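Local coordinates for protease Do-like 2, chloroplastic (Arabidopsis thaliana, PDB 4FLN), which acts as a chloroplast serine protease that makes the primary cut in the photodamaged D1 protein of photosystem II, at residues B[370-374]-B[497-503]; B[377-383]-B[416-422]. All coordinates share one frame; numbering follows the deposited sequence.

In the fold
Both interactions belong to the second PDZ domain of this protease, their centres about 11 Å apart. The chain visits the four segments in the order 370-374, 377-383, 416-422 and 497-503, so interaction 1 joins the outermost pair and interaction 2 the inner one. Strands 373-375 and 378-382 are consecutive in the chain and adjacent in an antiparallel sheet, probably linked by a bond from Phe380 N to Ile373 O. Interaction 2 pairs strand 378-382 with 417-422 inside that sheet, whereas interaction 1 brings a loop near the modelled C-terminus to its border, so residues more than 120 positions apart in sequence lie side by side.

Interaction 1: residues B[370-374]-B[497-503]; sequences PSYII and SERSADL
Tyr372 and Ile374 turn their amide N-H groups toward the loop 497-503, which runs past them antiparallel, with Ile373 CA 4.5 Å from Arg499 CA. Ile374 N donates to Glu498 O over 2.9 Å. The bond from Ser500 N to Tyr372 O is weak, 3.1 Å long but bent to 131°. A side chain then takes over from the backbone: Tyr372 N donates to Ser500 OG at 3.0 Å, and that hydroxyl in turn donates a hydrogen bond to Asp502 OD2. The other oxygen of the same carboxylate, Asp502 OD1, receives Ser371 OG at 2.8 Å from above the carboxylate plane, so one aspartate ties both serines together. The loop, which follows helix 479-493, thereby lies beside strand 373-375 of the second PDZ domain, which pairs in the sheet with strand 378-382. With CG set between its backbone N and carbonyl carbon (chi1 79°), Tyr372 lays one ring face over Arg499 C and Ser500 N, while Ser497 O sits at the ring edge near its plane. Tyr372 OH is 3.0 Å from Ser497 O and equally near Arg499 O, and its proton may serve either. Trp66 meets the ring edge-to-face. Ile373 runs alongside Arg499 and sets CD1 over one guanidinium face, 4.1 Å from NH1, while Asp458 forms a salt bridge with NH2.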
# COMPACT_ATOMS: atom_id res chain seq x y z
N PRO B 370 35.52 -1.43 -8.62
CA PRO B 370 35.84 -1.71 -7.22
C PRO B 370 36.75 -2.92 -7.10
O PRO B 370 36.65 -3.86 -7.88
CB PRO B 370 34.48 -2.01 -6.60
CG PRO B 370 33.68 -2.53 -7.72
CD PRO B 370 34.15 -1.84 -8.96
N SER B 371 37.65 -2.87 -6.13
CA SER B 371 38.64 -3.91 -5.95
C SER B 371 37.99 -5.18 -5.41
O SER B 371 36.99 -5.12 -4.69
CB SER B 371 39.70 -3.45 -4.97
OG SER B 371 40.11 -2.13 -5.28
N TYR B 372 38.55 -6.32 -5.79
CA TYR B 372 38.13 -7.58 -5.21
C TYR B 372 39.23 -8.63 -5.27
O TYR B 372 40.07 -8.60 -6.17
CB TYR B 372 36.83 -8.08 -5.85
CG TYR B 372 36.97 -8.74 -7.20
CD1 TYR B 372 37.05 -10.12 -7.32
CD2 TYR B 372 37.00 -7.98 -8.37
CE1 TYR B 372 37.17 -10.73 -8.55
CE2 TYR B 372 37.11 -8.58 -9.61
CZ TYR B 372 37.20 -9.96 -9.70
OH TYR B 372 37.32 -10.56 -10.92
N ILE B 373 39.23 -9.52 -4.29
CA ILE B 373 40.13 -10.66 -4.29
C ILE B 373 39.39 -11.89 -3.75
O ILE B 373 38.58 -11.78 -2.83
CB ILE B 373 41.43 -10.36 -3.49
CG1 ILE B 373 42.37 -11.56 -3.52
CG2 ILE B 373 41.11 -9.96 -2.06
CD1 ILE B 373 43.74 -11.27 -2.93
N ILE B 374 39.63 -13.05 -4.36
CA ILE B 374 38.95 -14.28 -3.99
C ILE B 374 39.93 -15.36 -3.55
O ILE B 374 40.84 -15.72 -4.30
CB ILE B 374 38.10 -14.82 -5.15
CG1 ILE B 374 37.24 -13.70 -5.75
CG2 ILE B 374 37.20 -15.96 -4.69
CD1 ILE B 374 36.32 -14.17 -6.85
N SER B 497 38.55 -13.74 -13.28
CA SER B 497 39.81 -13.55 -12.56
C SER B 497 39.65 -13.59 -11.05
O SER B 497 38.61 -13.23 -10.51
CB SER B 497 40.45 -12.22 -12.97
OG SER B 497 41.30 -11.74 -11.94
N GLU B 498 40.71 -14.03 -10.37
CA GLU B 498 40.72 -14.11 -8.91
C GLU B 498 40.74 -12.72 -8.30
O GLU B 498 40.31 -12.53 -7.16
CB GLU B 498 41.94 -14.89 -8.44
CG GLU B 498 43.25 -14.19 -8.73
CD GLU B 498 44.17 -14.15 -7.53
OE1 GLU B 498 45.10 -13.31 -7.53
OE2 GLU B 498 43.96 -14.94 -6.59
N ARG B 499 41.24 -11.77 -9.07
CA ARG B 499 41.44 -10.41 -8.60
C ARG B 499 40.78 -9.41 -9.52
O ARG B 499 40.20 -9.75 -10.56
CB ARG B 499 42.93 -10.06 -8.59
CG ARG B 499 43.72 -10.56 -7.42
CD ARG B 499 45.19 -10.24 -7.60
NE ARG B 499 46.02 -11.29 -7.03
CZ ARG B 499 46.78 -11.16 -5.94
NH1 ARG B 499 46.82 -10.01 -5.29
NH2 ARG B 499 47.50 -12.19 -5.51
N SER B 500 40.90 -8.15 -9.12
CA SER B 500 40.71 -7.02 -10.01
C SER B 500 42.12 -6.49 -10.21
O SER B 500 42.96 -6.60 -9.31
CB SER B 500 39.81 -5.98 -9.36
OG SER B 500 40.30 -5.61 -8.08
N ALA B 501 42.38 -5.92 -11.38
CA ALA B 501 43.74 -5.58 -11.81
C ALA B 501 44.60 -4.82 -10.78
O ALA B 501 45.79 -5.12 -10.61
CB ALA B 501 43.68 -4.82 -13.11
N ASP B 502 44.00 -3.85 -10.09
CA ASP B 502 44.73 -2.99 -9.15
C ASP B 502 45.45 -3.73 -8.03
O ASP B 502 46.32 -3.17 -7.37
CB ASP B 502 43.77 -1.96 -8.55
CG ASP B 502 42.46 -2.58 -8.10
OD1 ASP B 502 42.29 -2.81 -6.89
OD2 ASP B 502 41.60 -2.84 -8.97
N LEU B 503 45.06 -4.98 -7.78
CA LEU B 503 45.66 -5.77 -6.71
C LEU B 503 46.78 -6.70 -7.21
O LEU B 503 47.36 -7.47 -6.43
CB LEU B 503 44.58 -6.56 -5.95
CG LEU B 503 43.38 -5.78 -5.40
CD1 LEU B 503 42.35 -6.71 -4.73
CD2 LEU B 503 43.80 -4.67 -4.44

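Interaction 2: residues B[377-383]-B[416-422]; sequences GLVFTPL and IVILSQV
Val379 O is gripped twice by Ser420, through its backbone N at 3.0 Å and, weakly, through its OG at 3.4 Å. This happens at a beta bulge, where the antiparallel register slips by one residue between the pairs Leu378-Val422 and Phe380-Leu419. Beyond it the ladder is regular: Thr381 and Ile418 form a hydrogen-bonded pair, Ile418 N reaching Thr381 O at 2.8 Å and 171°. One face of these PDZ strands carries Leu378, Phe380, Val417, Leu419 and Val422. Leu378 lies alongside Val422, its CD2 meeting both methyls, 3.5 Å from CG2. Phe380, its CG anti to the carbonyl carbon (chi1 -62°), brings ring atom CE1 to 3.8 Å from Leu419 CB, and Phe467 packs against the same ring. With an alanine in place of Phe380, a gap would probably open beside Leu419 CB and Phe467. Thr381 and Ile418 lie on the other face, where both touch Leu387 of helix 385-391. Val422 O bonds Gln71 of a neighbouring subunit, tying this strand end to the hexamer. Beside the direct bond from Leu383 N to Ile416 O, a water joins Leu383 O to Ile416 N, so this pair's polar groups are met on both counts, while the apolar face around Phe380 suits a buried setting.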
# COMPACT_ATOMS: atom_id res chain seq x y z
N GLY B 377 37.38 -19.39 -2.72
CA GLY B 377 35.99 -19.08 -2.96
C GLY B 377 35.49 -17.98 -2.04
O GLY B 377 34.33 -17.57 -2.16
N LEU B 378 36.34 -17.51 -1.13
CA LEU B 378 35.94 -16.42 -0.24
C LEU B 378 36.14 -15.09 -0.95
O LEU B 378 37.26 -14.71 -1.29
CB LEU B 378 36.72 -16.43 1.08
CG LEU B 378 36.75 -17.65 2.02
CD1 LEU B 378 36.86 -17.19 3.46
CD2 LEU B 378 35.55 -18.57 1.84
N VAL B 379 35.05 -14.37 -1.16
CA VAL B 379 35.09 -13.17 -1.98
C VAL B 379 35.15 -11.91 -1.11
O VAL B 379 34.24 -11.65 -0.31
CB VAL B 379 33.88 -13.11 -2.92
CG1 VAL B 379 33.74 -11.75 -3.54
CG2 VAL B 379 34.01 -14.17 -4.00
N PHE B 380 36.24 -11.16 -1.27
CA PHE B 380 36.46 -9.93 -0.51
C PHE B 380 36.34 -8.64 -1.35
O PHE B 380 36.85 -8.57 -2.47
CB PHE B 380 37.85 -9.97 0.15
CG PHE B 380 38.03 -11.09 1.14
CD1 PHE B 380 37.43 -11.04 2.38
CD2 PHE B 380 38.83 -12.18 0.84
CE1 PHE B 380 37.60 -12.05 3.30
CE2 PHE B 380 39.00 -13.20 1.75
CZ PHE B 380 38.39 -13.13 2.99
N THR B 381 35.65 -7.64 -0.82
CA THR B 381 35.70 -6.28 -1.37
C THR B 381 35.72 -5.25 -0.25
O THR B 381 35.34 -5.55 0.89
CB THR B 381 34.49 -5.93 -2.25
OG1 THR B 381 33.31 -6.50 -1.68
CG2 THR B 381 34.67 -6.43 -3.65
N PRO B 382 36.14 -4.02 -0.57
CA PRO B 382 36.02 -2.93 0.40
C PRO B 382 34.55 -2.52 0.53
O PRO B 382 33.79 -2.56 -0.44
CB PRO B 382 36.84 -1.80 -0.23
CG PRO B 382 37.69 -2.46 -1.26
CD PRO B 382 36.85 -3.58 -1.78
N LEU B 383 34.15 -2.19 1.75
CA LEU B 383 32.81 -1.71 2.00
C LEU B 383 32.72 -0.32 1.38
O LEU B 383 33.63 0.50 1.54
CB LEU B 383 32.56 -1.64 3.51
CG LEU B 383 31.18 -1.88 4.14
CD1 LEU B 383 30.96 -0.86 5.22
CD2 LEU B 383 30.05 -1.85 3.14
N ILE B 416 37.49 -0.77 5.25
CA ILE B 416 36.85 -1.88 5.91
C ILE B 416 36.76 -2.93 4.82
O ILE B 416 36.16 -2.69 3.76
CB ILE B 416 35.43 -1.51 6.40
CG1 ILE B 416 35.49 -0.36 7.40
CG2 ILE B 416 34.75 -2.69 7.05
CD1 ILE B 416 34.12 0.15 7.80
N VAL B 417 37.39 -4.07 5.05
CA VAL B 417 37.33 -5.14 4.08
C VAL B 417 36.25 -6.10 4.52
O VAL B 417 36.21 -6.53 5.68
CB VAL B 417 38.66 -5.89 3.99
CG1 VAL B 417 38.59 -6.93 2.87
CG2 VAL B 417 39.79 -4.92 3.76
N ILE B 418 35.35 -6.43 3.60
CA ILE B 418 34.30 -7.36 3.94
C ILE B 418 34.36 -8.61 3.09
O ILE B 418 34.84 -8.60 1.96
CB ILE B 418 32.90 -6.73 3.81
CG1 ILE B 418 32.57 -6.50 2.34
CG2 ILE B 418 32.81 -5.45 4.61
CD1 ILE B 418 31.09 -6.58 2.04
N LEU B 419 33.86 -9.68 3.67
CA LEU B 419 33.62 -10.90 2.95
C LEU B 419 32.16 -10.81 2.54
O LEU B 419 31.27 -10.89 3.39
CB LEU B 419 33.81 -12.05 3.92
CG LEU B 419 33.30 -13.42 3.51
CD1 LEU B 419 33.87 -13.75 2.16
CD2 LEU B 419 33.73 -14.42 4.53
N SER B 420 31.90 -10.63 1.25
CA SER B 420 30.52 -10.48 0.79
C SER B 420 29.77 -11.82 0.68
O SER B 420 28.74 -12.01 1.32
CB SER B 420 30.41 -9.65 -0.50
OG SER B 420 31.48 -9.90 -1.38
N GLN B 421 30.28 -12.73 -0.16
CA GLN B 421 29.73 -14.08 -0.24
C GLN B 421 30.85 -15.12 -0.25
O GLN B 421 32.02 -14.80 -0.45
CB GLN B 421 28.87 -14.23 -1.50
CG GLN B 421 29.66 -14.28 -2.80
CD GLN B 421 28.85 -13.90 -4.02
OE1 GLN B 421 28.87 -12.75 -4.45
NE2 GLN B 421 28.13 -14.87 -4.59
N VAL B 422 30.50 -16.38 -0.00
CA VAL B 422 31.44 -17.48 -0.19
C VAL B 422 30.94 -18.35 -1.33
O VAL B 422 29.81 -18.82 -1.29
CB VAL B 422 31.56 -18.38 1.06
CG1 VAL B 422 32.37 -19.61 0.73
CG2 VAL B 422 32.20 -17.61 2.20
O HOH W 1 35.80 0.94 3.45